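PDB 2ZOP: CRISPR system Cmr subunit Cmr5 from Thermus thermophilus HB8, which probably forms part of the Cmr ribonucleoprotein complex, which takes part in CRISPR adaptive immunity against viruses and other mobile genetic elements. Local coordinates for residues Y90-L93 against T94-V97; L70-D74 against L75-A79. All blocks are in the same frame, centred on the assembly; numbering follows the deposited sequence.

Contact 1: Y90-L93 against T94-V97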
ATOM      1  N   TYR A  90       5.638   6.786 -12.675  1.00 19.71           N
ATOM      2  CA  TYR A  90       4.328   6.516 -12.084  1.00 19.08           C
ATOM      3  C   TYR A  90       4.306   6.944 -10.626  1.00 18.99           C
ATOM      4  O   TYR A  90       3.317   7.496 -10.146  1.00 17.95           O
ATOM      5  CB  TYR A  90       3.997   5.025 -12.180  1.00 18.01           C
ATOM      6  CG  TYR A  90       2.611   4.655 -11.692  1.00 18.85           C
ATOM      7  CD1 TYR A  90       1.477   4.895 -12.478  1.00 17.02           C
ATOM      8  CD2 TYR A  90       2.430   4.068 -10.435  1.00 15.26           C
ATOM      9  CE1 TYR A  90       0.192   4.552 -12.018  1.00 18.38           C
ATOM     10  CE2 TYR A  90       1.159   3.729  -9.970  1.00 21.10           C
ATOM     11  CZ  TYR A  90       0.047   3.971 -10.765  1.00 17.57           C
ATOM     12  OH  TYR A  90      -1.194   3.597 -10.297  1.00 24.34           O
ATOM     13  N   LEU A  91       5.402   6.690  -9.916  1.00 19.63           N
ATOM     14  CA  LEU A  91       5.473   7.060  -8.510  1.00 18.90           C
ATOM     15  C   LEU A  91       5.564   8.574  -8.374  1.00 17.67           C
ATOM     16  O   LEU A  91       4.989   9.153  -7.456  1.00 15.79           O
ATOM     17  CB  LEU A  91       6.669   6.388  -7.842  1.00 19.96           C
ATOM     18  CG  LEU A  91       6.547   4.865  -7.752  1.00 23.70           C
ATOM     19  CD1 LEU A  91       7.852   4.266  -7.269  1.00 23.21           C
ATOM     20  CD2 LEU A  91       5.416   4.504  -6.813  1.00 24.09           C
ATOM     21  N   ARG A  92       6.291   9.206  -9.295  1.00 17.09           N
ATOM     22  CA  ARG A  92       6.430  10.657  -9.296  1.00 17.88           C
ATOM     23  C   ARG A  92       5.076  11.288  -9.610  1.00 16.60           C
ATOM     24  O   ARG A  92       4.668  12.263  -8.973  1.00 15.93           O
ATOM     25  CB  ARG A  92       7.449  11.104 -10.349  1.00 20.99           C
ATOM     26  CG  ARG A  92       7.504  12.621 -10.526  1.00 29.11           C
ATOM     27  CD  ARG A  92       8.783  13.084 -11.212  1.00 32.84           C
ATOM     28  NE  ARG A  92       8.894  12.624 -12.595  1.00 40.40           N
ATOM     29  CZ  ARG A  92       9.862  11.826 -13.038  1.00 41.35           C
ATOM     30  NH1 ARG A  92      10.801  11.393 -12.205  1.00 42.69           N
ATOM     31  NH2 ARG A  92       9.900  11.471 -14.315  1.00 43.79           N
ATOM     32  N   LEU A  93       4.381  10.735 -10.600  1.00 16.33           N
ATOM     33  CA  LEU A  93       3.073  11.261 -10.974  1.00 17.07           C
ATOM     34  C   LEU A  93       2.135  11.123  -9.783  1.00 18.51           C
ATOM     35  O   LEU A  93       1.325  12.012  -9.497  1.00 15.46           O
ATOM     36  CB  LEU A  93       2.506  10.501 -12.169  1.00 17.48           C
ATOM     37  CG  LEU A  93       1.158  11.014 -12.677  1.00 17.76           C
ATOM     38  CD1 LEU A  93       1.292  12.472 -13.100  1.00 22.25           C
ATOM     39  CD2 LEU A  93       0.684  10.137 -13.843  1.00 17.33           C
ATOM     40  N   THR A  94       2.255   9.998  -9.087  1.00 18.18           N
ATOM     41  CA  THR A  94       1.434   9.748  -7.915  1.00 18.85           C
ATOM     42  C   THR A  94       1.635  10.880  -6.895  1.00 18.39           C
ATOM     43  O   THR A  94       0.669  11.440  -6.382  1.00 18.46           O
ATOM     44  CB  THR A  94       1.794   8.385  -7.273  1.00 18.14           C
ATOM     45  OG1 THR A  94       1.365   7.318  -8.139  1.00 16.73           O
ATOM     46  CG2 THR A  94       1.131   8.240  -5.899  1.00 14.99           C
ATOM     47  N   ARG A  95       2.890  11.222  -6.613  1.00 16.46           N
ATOM     48  CA  ARG A  95       3.190  12.285  -5.650  1.00 19.73           C
ATOM     49  C   ARG A  95       2.569  13.616  -6.044  1.00 18.04           C
ATOM     50  O   ARG A  95       2.036  14.328  -5.201  1.00 18.16           O
ATOM     51  CB  ARG A  95       4.700  12.496  -5.511  1.00 23.22           C
ATOM     52  CG  ARG A  95       5.464  11.346  -4.889  1.00 30.80           C
ATOM     53  CD  ARG A  95       6.833  11.832  -4.416  1.00 33.93           C
ATOM     54  NE  ARG A  95       7.643  12.385  -5.503  1.00 30.51           N
ATOM     55  CZ  ARG A  95       8.487  11.678  -6.252  1.00 36.16           C
ATOM     56  NH1 ARG A  95       8.646  10.379  -6.041  1.00 35.40           N
ATOM     57  NH2 ARG A  95       9.183  12.271  -7.210  1.00 37.12           N
ATOM     58  N   GLU A  96       2.671  13.948  -7.325  1.00 18.15           N
ATOM     59  CA  GLU A  96       2.134  15.197  -7.869  1.00 20.80           C
ATOM     60  C   GLU A  96       0.613  15.263  -7.780  1.00 17.14           C
ATOM     61  O   GLU A  96       0.050  16.255  -7.328  1.00 18.55           O
ATOM     62  CB  GLU A  96       2.600  15.352  -9.323  1.00 22.97           C
ATOM     63  CG  GLU A  96       4.102  15.580  -9.428  1.00 25.92           C
ATOM     64  CD  GLU A  96       4.631  15.519 -10.851  1.00 32.08           C
ATOM     65  OE1 GLU A  96       5.821  15.852 -11.057  1.00 32.86           O
ATOM     66  OE2 GLU A  96       3.872  15.131 -11.759  1.00 33.38           O
ATOM     67  N   VAL A  97      -0.055  14.200  -8.201  1.00 17.50           N
ATOM     68  CA  VAL A  97      -1.509  14.155  -8.142  1.00 15.96           C
ATOM     69  C   VAL A  97      -1.962  14.240  -6.680  1.00 17.88           C
ATOM     70  O   VAL A  97      -2.888  14.982  -6.351  1.00 15.45           O
ATOM     71  CB  VAL A  97      -2.032  12.864  -8.818  1.00 18.89           C
ATOM     72  CG1 VAL A  97      -3.516  12.682  -8.566  1.00 13.14           C
ATOM     73  CG2 VAL A  97      -1.766  12.943 -10.320  1.00 13.25           C
TER
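T94 sets its hydroxyl over one face of the Y90 ring, with OG1 4.0 Å from CE2 and offset toward the rim. Both residues lie in alpha-helix 87-111, one turn apart, and its i to i+4 backbone bonds run through the contact. With OG1 beside the backbone N (chi1 -70°), the T94 hydroxyl reaches back to the previous turn. It donates to Y90 O at an OG1-O distance of 2.8 Å. T94 N also donates to Y90 O, from the opposite face of the carbonyl plane, so two donors from one residue grip a single oxygen. At its far end, Y90 OH is hydrogen-bonded to S45 N.

R92, R95 and E96 carry the polar part. R95 bends at chi3 and lays one guanidinium face over R92 CA. R95 NH2 comes 3.7 Å from R92 CG. E96 runs alongside R92 in the same direction, with OE1 3.7 Å from R92 CG. Outside the two segments, the same OE1 forms a salt bridge with R4. L91 and R95 meet L38 and K34 of a second subunit and so take part in the trimer interface.

L93 and V97 line the buried side and pack on L44 and L78. V97 N donates to L93 O almost straight, at 172°, and V97 CG2 lies 4.2 Å from L93 CD1.

Contact 2: L70-D74 against L75-A79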
ATOM      1  N   LEU A  70      -2.749  20.210 -13.110  1.00 18.13           N
ATOM      2  CA  LEU A  70      -1.463  19.573 -13.326  1.00 19.86           C
ATOM      3  C   LEU A  70      -0.912  19.792 -14.736  1.00 20.11           C
ATOM      4  O   LEU A  70       0.185  19.349 -15.043  1.00 21.22           O
ATOM      5  CB  LEU A  70      -1.549  18.079 -13.020  1.00 21.21           C
ATOM      6  CG  LEU A  70      -1.740  17.721 -11.542  1.00 23.49           C
ATOM      7  CD1 LEU A  70      -1.747  16.209 -11.386  1.00 26.27           C
ATOM      8  CD2 LEU A  70      -0.619  18.329 -10.711  1.00 24.90           C
ATOM      9  N   GLY A  71      -1.675  20.467 -15.591  1.00 22.86           N
ATOM     10  CA  GLY A  71      -1.196  20.739 -16.936  1.00 22.99           C
ATOM     11  C   GLY A  71      -1.659  19.800 -18.034  1.00 23.71           C
ATOM     12  O   GLY A  71      -1.186  19.901 -19.172  1.00 23.07           O
ATOM     13  N   TYR A  72      -2.568  18.884 -17.710  1.00 18.55           N
ATOM     14  CA  TYR A  72      -3.091  17.950 -18.705  1.00 17.77           C
ATOM     15  C   TYR A  72      -4.376  18.526 -19.281  1.00 16.01           C
ATOM     16  O   TYR A  72      -4.983  19.410 -18.680  1.00 12.76           O
ATOM     17  CB  TYR A  72      -3.378  16.592 -18.056  1.00 16.23           C
ATOM     18  CG  TYR A  72      -2.123  15.885 -17.607  1.00 20.14           C
ATOM     19  CD1 TYR A  72      -1.399  15.086 -18.488  1.00 15.53           C
ATOM     20  CD2 TYR A  72      -1.633  16.054 -16.313  1.00 19.13           C
ATOM     21  CE1 TYR A  72      -0.210  14.470 -18.088  1.00 20.18           C
ATOM     22  CE2 TYR A  72      -0.458  15.449 -15.905  1.00 21.70           C
ATOM     23  CZ  TYR A  72       0.251  14.659 -16.789  1.00 19.30           C
ATOM     24  OH  TYR A  72       1.416  14.054 -16.373  1.00 22.65           O
ATOM     25  N   ARG A  73      -4.790  18.019 -20.435  1.00 14.86           N
ATOM     26  CA  ARG A  73      -6.015  18.481 -21.080  1.00 18.92           C
ATOM     27  C   ARG A  73      -7.253  18.198 -20.226  1.00 19.10           C
ATOM     28  O   ARG A  73      -8.129  19.052 -20.071  1.00 17.04           O
ATOM     29  CB  ARG A  73      -6.181  17.784 -22.435  1.00 19.96           C
ATOM     30  CG  ARG A  73      -7.369  18.264 -23.250  1.00 24.55           C
ATOM     31  CD  ARG A  73      -7.649  17.306 -24.408  1.00 26.43           C
ATOM     32  NE  ARG A  73      -7.934  15.966 -23.907  1.00 24.24           N
ATOM     33  CZ  ARG A  73      -7.218  14.878 -24.187  1.00 25.13           C
ATOM     34  NH1 ARG A  73      -6.157  14.949 -24.985  1.00 22.01           N
ATOM     35  NH2 ARG A  73      -7.551  13.717 -23.634  1.00 20.13           N
ATOM     36  N   ASP A  74      -7.315  16.982 -19.689  1.00 16.37           N
ATOM     37  CA  ASP A  74      -8.442  16.543 -18.873  1.00 18.91           C
ATOM     38  C   ASP A  74      -8.086  15.247 -18.157  1.00 15.74           C
ATOM     39  O   ASP A  74      -6.970  14.742 -18.285  1.00 15.60           O
ATOM     40  CB  ASP A  74      -9.677  16.316 -19.757  1.00 17.54           C
ATOM     41  CG  ASP A  74      -9.375  15.440 -20.970  1.00 19.73           C
ATOM     42  OD1 ASP A  74      -8.599  14.474 -20.836  1.00 18.53           O
ATOM     43  OD2 ASP A  74      -9.918  15.714 -22.062  1.00 21.47           O
ATOM     44  N   LEU A  75      -9.043  14.709 -17.411  1.00 16.78           N
ATOM     45  CA  LEU A  75      -8.832  13.470 -16.671  1.00 16.28           C
ATOM     46  C   LEU A  75      -8.345  12.337 -17.575  1.00 15.17           C
ATOM     47  O   LEU A  75      -7.437  11.591 -17.197  1.00 14.88           O
ATOM     48  CB  LEU A  75     -10.129  13.047 -15.960  1.00 13.98           C
ATOM     49  CG  LEU A  75     -10.036  11.806 -15.063  1.00 19.58           C
ATOM     50  CD1 LEU A  75      -8.920  11.996 -14.028  1.00 13.84           C
ATOM     51  CD2 LEU A  75     -11.369  11.573 -14.362  1.00 15.30           C
ATOM     52  N   ARG A  76      -8.947  12.204 -18.763  1.00 14.68           N
ATOM     53  CA  ARG A  76      -8.543  11.143 -19.686  1.00 17.31           C
ATOM     54  C   ARG A  76      -7.065  11.206 -20.057  1.00 18.44           C
ATOM     55  O   ARG A  76      -6.385  10.177 -20.096  1.00 17.27           O
ATOM     56  CB  ARG A  76      -9.374  11.174 -20.982  1.00 21.27           C
ATOM     57  CG  ARG A  76     -10.724  10.499 -20.876  1.00 27.78           C
ATOM     58  CD  ARG A  76     -11.379  10.360 -22.248  1.00 31.84           C
ATOM     59  NE  ARG A  76     -12.676   9.697 -22.164  1.00 36.81           N
ATOM     60  CZ  ARG A  76     -13.749  10.214 -21.570  1.00 42.30           C
ATOM     61  NH1 ARG A  76     -13.695  11.411 -21.004  1.00 44.36           N
ATOM     62  NH2 ARG A  76     -14.883   9.528 -21.538  1.00 46.44           N
ATOM     63  N   GLU A  77      -6.554  12.397 -20.344  1.00 17.40           N
ATOM     64  CA  GLU A  77      -5.141  12.471 -20.709  1.00 19.50           C
ATOM     65  C   GLU A  77      -4.251  12.089 -19.519  1.00 16.96           C
ATOM     66  O   GLU A  77      -3.274  11.358 -19.674  1.00 15.40           O
ATOM     67  CB  GLU A  77      -4.773  13.862 -21.223  1.00 17.04           C
ATOM     68  CG  GLU A  77      -3.333  13.922 -21.711  1.00 23.75           C
ATOM     69  CD  GLU A  77      -2.930  15.272 -22.261  1.00 23.43           C
ATOM     70  OE1 GLU A  77      -3.224  16.294 -21.624  1.00 25.14           O
ATOM     71  OE2 GLU A  77      -2.295  15.307 -23.332  1.00 30.92           O
ATOM     72  N   LEU A  78      -4.595  12.580 -18.333  1.00 16.23           N
ATOM     73  CA  LEU A  78      -3.828  12.257 -17.124  1.00 17.18           C
ATOM     74  C   LEU A  78      -3.858  10.736 -16.871  1.00 15.54           C
ATOM     75  O   LEU A  78      -2.831  10.118 -16.580  1.00 13.84           O
ATOM     76  CB  LEU A  78      -4.411  13.007 -15.914  1.00 16.03           C
ATOM     77  CG  LEU A  78      -3.941  12.582 -14.505  1.00 16.64           C
ATOM     78  CD1 LEU A  78      -2.442  12.859 -14.331  1.00 12.82           C
ATOM     79  CD2 LEU A  78      -4.747  13.339 -13.442  1.00 12.55           C
ATOM     80  N   ALA A  79      -5.037  10.132 -17.000  1.00 16.99           N
ATOM     81  CA  ALA A  79      -5.179   8.691 -16.778  1.00 19.89           C
ATOM     82  C   ALA A  79      -4.301   7.885 -17.738  1.00 21.28           C
ATOM     83  O   ALA A  79      -3.682   6.896 -17.347  1.00 20.83           O
ATOM     84  CB  ALA A  79      -6.653   8.275 -16.936  1.00 21.20           C
TER
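Y72 follows the Schellman motif that closes helix 57-69 at G71, and its ring lies against L78 in the first turns of helix 75-84. L78 CD1 sits over the ring face in a CH-pi contact, 4.0 Å from the centroid. E77 OE1 lies at the ring edge, with the carboxylate plane turned 76° from the ring.

R73 comes next. Its backbone N donates to E77 OE1 in a nearly straight bond, 2.6 Å from N to OE1. E77 reaches back this far with CG anti to the backbone N (chi1 -175°) and the chain extended beyond it. The R73 guanidinium lies with one face over E77 CB, and in its own plane NE donates to D74 OD2 at 2.7 Å, forming a salt bridge.

D74 is the N-cap. Its CG stands between the backbone N and the carbonyl carbon (chi1 50°), which brings OD1 within 3.0 Å of E77 N, its capping bond. D74 O accepts from L78 N at 3.2 Å, an i to i+4 main-chain bond at the start of the helix.

E77 thus donates through its backbone to one neighbour and accepts through its carboxylate from another. The acidic D74 cap probably gains from the helix dipole, and the R73 salt bridge probably offsets part of its charge.

The two contacts follow each other along the chain and meet in the hydrophobic core. Their centres are about 13 Å apart. The buried side of 90-97 faces the loop and first turns of 70-79. V97 CG2 packs on L70 CD1 at 3.4 Å. L93 CD1 touches both partners of the CH-pi pair, Y72 OH at 3.6 Å and L78 CD1 at 4.0 Å. Contact 2 thus supplies a capped turn between two helices, and contact 1 is two turns of the long last helix, lying against it. Helix 44-52 packs on both, with L48 on the side of contact 2. Contact 1 also reaches a second subunit of the homotrimer, whereas contact 2 stays within its own chain.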